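Flavin-nucleotide-binding protein (Mycobacterium smegmatis, PDB 4YBN) binds FAD and heme in a dimeric split beta-barrel of the pyridoxamine 5'-phosphate oxidase family and is probably an oxidoreductase. Local coordinates at residues D27-P33 and E217-T221. Numbering follows the deposited sequence.
Sequences DLLDTIP and ELRNT
Asn-220 grips the turn that ends helix 22-29 with both its backbone and its side chain. Its N donates to Asp-30 O at 2.6 Å, coming from above the carbonyl plane. With CG anti to the backbone N (chi1 -157°), its amide swings in beside Pro-33, where ND2 donates to Leu-29 O at 3.3 Å and also to Phe-52 O. ND2 lies nearly on the C=O axis of Leu-29, but the N-H bends to it (141°). A water bridges Leu-29 O and Asn-220 O.

Beside this polar grip, both methyls of Leu-218 come up to CD of the Pro-33 ring, CD2 at 3.7 Å; Leu-188 and Leu-86 of the second subunit pack on these two residues. Arg-219, bent at chi3, brings the edge of its guanidinium to Thr-31 OG1, with NH2 3.6 Å from Asp-30 CB, while the Asp-30 carboxylate turns to a salt bridge with Arg-54. Thr-31 OG1 hydrogen-bonds back to Asp-27 O at 2.5 Å, which fixes its rotation and leaves CG2 against Leu-218 O.

Here the C-terminal tail clasps a helix end leading into strand 34-41 of the split beta-barrel, at the dimer interface, with the side chain of Pro-33 about 7 Å from a bound FAD.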
loop_
_atom_site.group_PDB
_atom_site.type_symbol
_atom_site.label_atom_id
_atom_site.label_comp_id
_atom_site.label_asym_id
_atom_site.label_seq_id
_atom_site.Cartn_x
_atom_site.Cartn_y
_atom_site.Cartn_z
ATOM N N ASP A 27 -2.156 -15.725 3.687
ATOM C CA ASP A 27 -3.115 -14.943 4.391
ATOM C C ASP A 27 -2.989 -13.442 4.045
ATOM O O ASP A 27 -3.975 -12.778 3.736
ATOM C CB ASP A 27 -2.963 -15.137 5.907
ATOM C CG ASP A 27 -4.061 -14.433 6.665
ATOM O OD1 ASP A 27 -5.228 -14.866 6.530
ATOM O OD2 ASP A 27 -3.777 -13.425 7.372
ATOM N N LEU A 28 -1.769 -12.947 3.987
ATOM C CA LEU A 28 -1.589 -11.565 3.563
ATOM C C LEU A 28 -2.000 -11.365 2.161
ATOM O O LEU A 28 -2.802 -10.475 1.865
ATOM C CB LEU A 28 -0.146 -11.168 3.719
ATOM C CG LEU A 28 0.198 -9.745 3.268
ATOM C CD1 LEU A 28 -0.590 -8.744 4.039
ATOM C CD2 LEU A 28 1.657 -9.507 3.389
ATOM N N LEU A 29 -1.566 -12.256 1.259
ATOM C CA LEU A 29 -1.914 -12.116 -0.153
ATOM C C LEU A 29 -3.395 -12.309 -0.439
ATOM O O LEU A 29 -3.947 -11.806 -1.413
ATOM C CB LEU A 29 -1.100 -13.106 -0.984
ATOM C CG LEU A 29 0.405 -12.969 -0.982
ATOM C CD1 LEU A 29 1.083 -13.995 -1.812
ATOM C CD2 LEU A 29 0.845 -11.564 -1.401
ATOM N N ASP A 30 -4.090 -13.024 0.436
ATOM C CA ASP A 30 -5.492 -13.160 0.296
ATOM C C ASP A 30 -6.275 -12.096 1.021
ATOM O O ASP A 30 -7.490 -12.204 1.103
ATOM C CB ASP A 30 -5.910 -14.491 0.910
ATOM C CG ASP A 30 -5.402 -15.673 0.080
ATOM O OD1 ASP A 30 -5.045 -15.436 -1.105
ATOM O OD2 ASP A 30 -5.347 -16.792 0.631
ATOM N N THR A 31 -5.606 -11.111 1.592
ATOM C CA THR A 31 -6.255 -10.040 2.283
ATOM C C THR A 31 -6.178 -8.745 1.461
ATOM O O THR A 31 -7.183 -8.082 1.293
ATOM C CB THR A 31 -5.584 -9.824 3.656
ATOM O OG1 THR A 31 -5.678 -11.014 4.411
ATOM C CG2 THR A 31 -6.293 -8.691 4.441
ATOM N N ILE A 32 -4.998 -8.372 1.010
ATOM C CA ILE A 32 -4.771 -7.069 0.365
ATOM C C ILE A 32 -4.849 -7.262 -1.110
ATOM O O ILE A 32 -4.131 -8.099 -1.601
ATOM C CB ILE A 32 -3.342 -6.553 0.725
ATOM C CG1 ILE A 32 -3.181 -6.461 2.260
ATOM C CG2 ILE A 32 -3.070 -5.191 0.090
ATOM C CD1 ILE A 32 -4.105 -5.444 2.888
ATOM N N PRO A 33 -5.668 -6.492 -1.841
ATOM C CA PRO A 33 -5.769 -6.645 -3.285
ATOM C C PRO A 33 -4.809 -5.793 -4.130
ATOM O O PRO A 33 -4.782 -5.939 -5.337
ATOM C CB PRO A 33 -7.196 -6.220 -3.552
ATOM C CG PRO A 33 -7.429 -5.173 -2.582
ATOM C CD PRO A 33 -6.676 -5.537 -1.342
ATOM N N GLU A 217 -14.056 -6.304 6.948
ATOM C CA GLU A 217 -12.738 -5.892 6.595
ATOM C C GLU A 217 -12.322 -6.465 5.269
ATOM O O GLU A 217 -12.544 -7.615 4.920
ATOM C CB GLU A 217 -11.730 -6.274 7.661
ATOM C CG GLU A 217 -11.927 -5.519 8.955
ATOM C CD GLU A 217 -10.911 -5.908 10.020
ATOM O OE1 GLU A 217 -9.896 -6.574 9.717
ATOM O OE2 GLU A 217 -11.130 -5.534 11.172
ATOM N N LEU A 218 -11.712 -5.596 4.525
ATOM C CA LEU A 218 -11.270 -5.854 3.183
ATOM C C LEU A 218 -10.516 -7.149 3.139
ATOM O O LEU A 218 -9.609 -7.304 3.945
ATOM C CB LEU A 218 -10.310 -4.738 2.803
ATOM C CG LEU A 218 -9.307 -5.037 1.720
ATOM C CD1 LEU A 218 -10.070 -5.050 0.400
ATOM C CD2 LEU A 218 -8.125 -4.072 1.788
ATOM N N ARG A 219 -10.891 -8.065 2.215
ATOM C CA ARG A 219 -10.079 -9.282 1.920
ATOM C C ARG A 219 -9.879 -9.502 0.389
ATOM O O ARG A 219 -10.459 -8.788 -0.432
ATOM C CB ARG A 219 -10.591 -10.544 2.680
ATOM C CG ARG A 219 -10.085 -10.560 4.130
ATOM C CD ARG A 219 -10.016 -11.932 4.750
ATOM N NE ARG A 219 -8.994 -12.869 4.243
ATOM C CZ ARG A 219 -9.211 -14.178 4.089
ATOM N NH1 ARG A 219 -10.424 -14.676 4.318
ATOM N NH2 ARG A 219 -8.242 -14.998 3.663
ATOM N N ASN A 220 -8.996 -10.431 0.036
ATOM C CA ASN A 220 -8.698 -10.786 -1.376
ATOM C C ASN A 220 -9.014 -12.306 -1.686
ATOM O O ASN A 220 -8.262 -12.980 -2.426
ATOM C CB ASN A 220 -7.231 -10.401 -1.716
ATOM C CG ASN A 220 -6.993 -10.206 -3.212
ATOM O OD1 ASN A 220 -7.947 -10.106 -3.978
ATOM N ND2 ASN A 220 -5.689 -10.117 -3.627
ATOM N N THR A 221 -10.096 -12.811 -1.070
ATOM C CA THR A 221 -10.731 -14.096 -1.393
ATOM C C THR A 221 -12.044 -14.257 -0.622
ATOM O O THR A 221 -12.172 -13.773 0.511
ATOM C CB THR A 221 -9.853 -15.309 -1.069
ATOM O OG1 THR A 221 -10.321 -16.417 -1.843
ATOM C CG2 THR A 221 -9.890 -15.692 0.444
HETATM O O HOH W 1 -5.630 -13.333 -3.392
#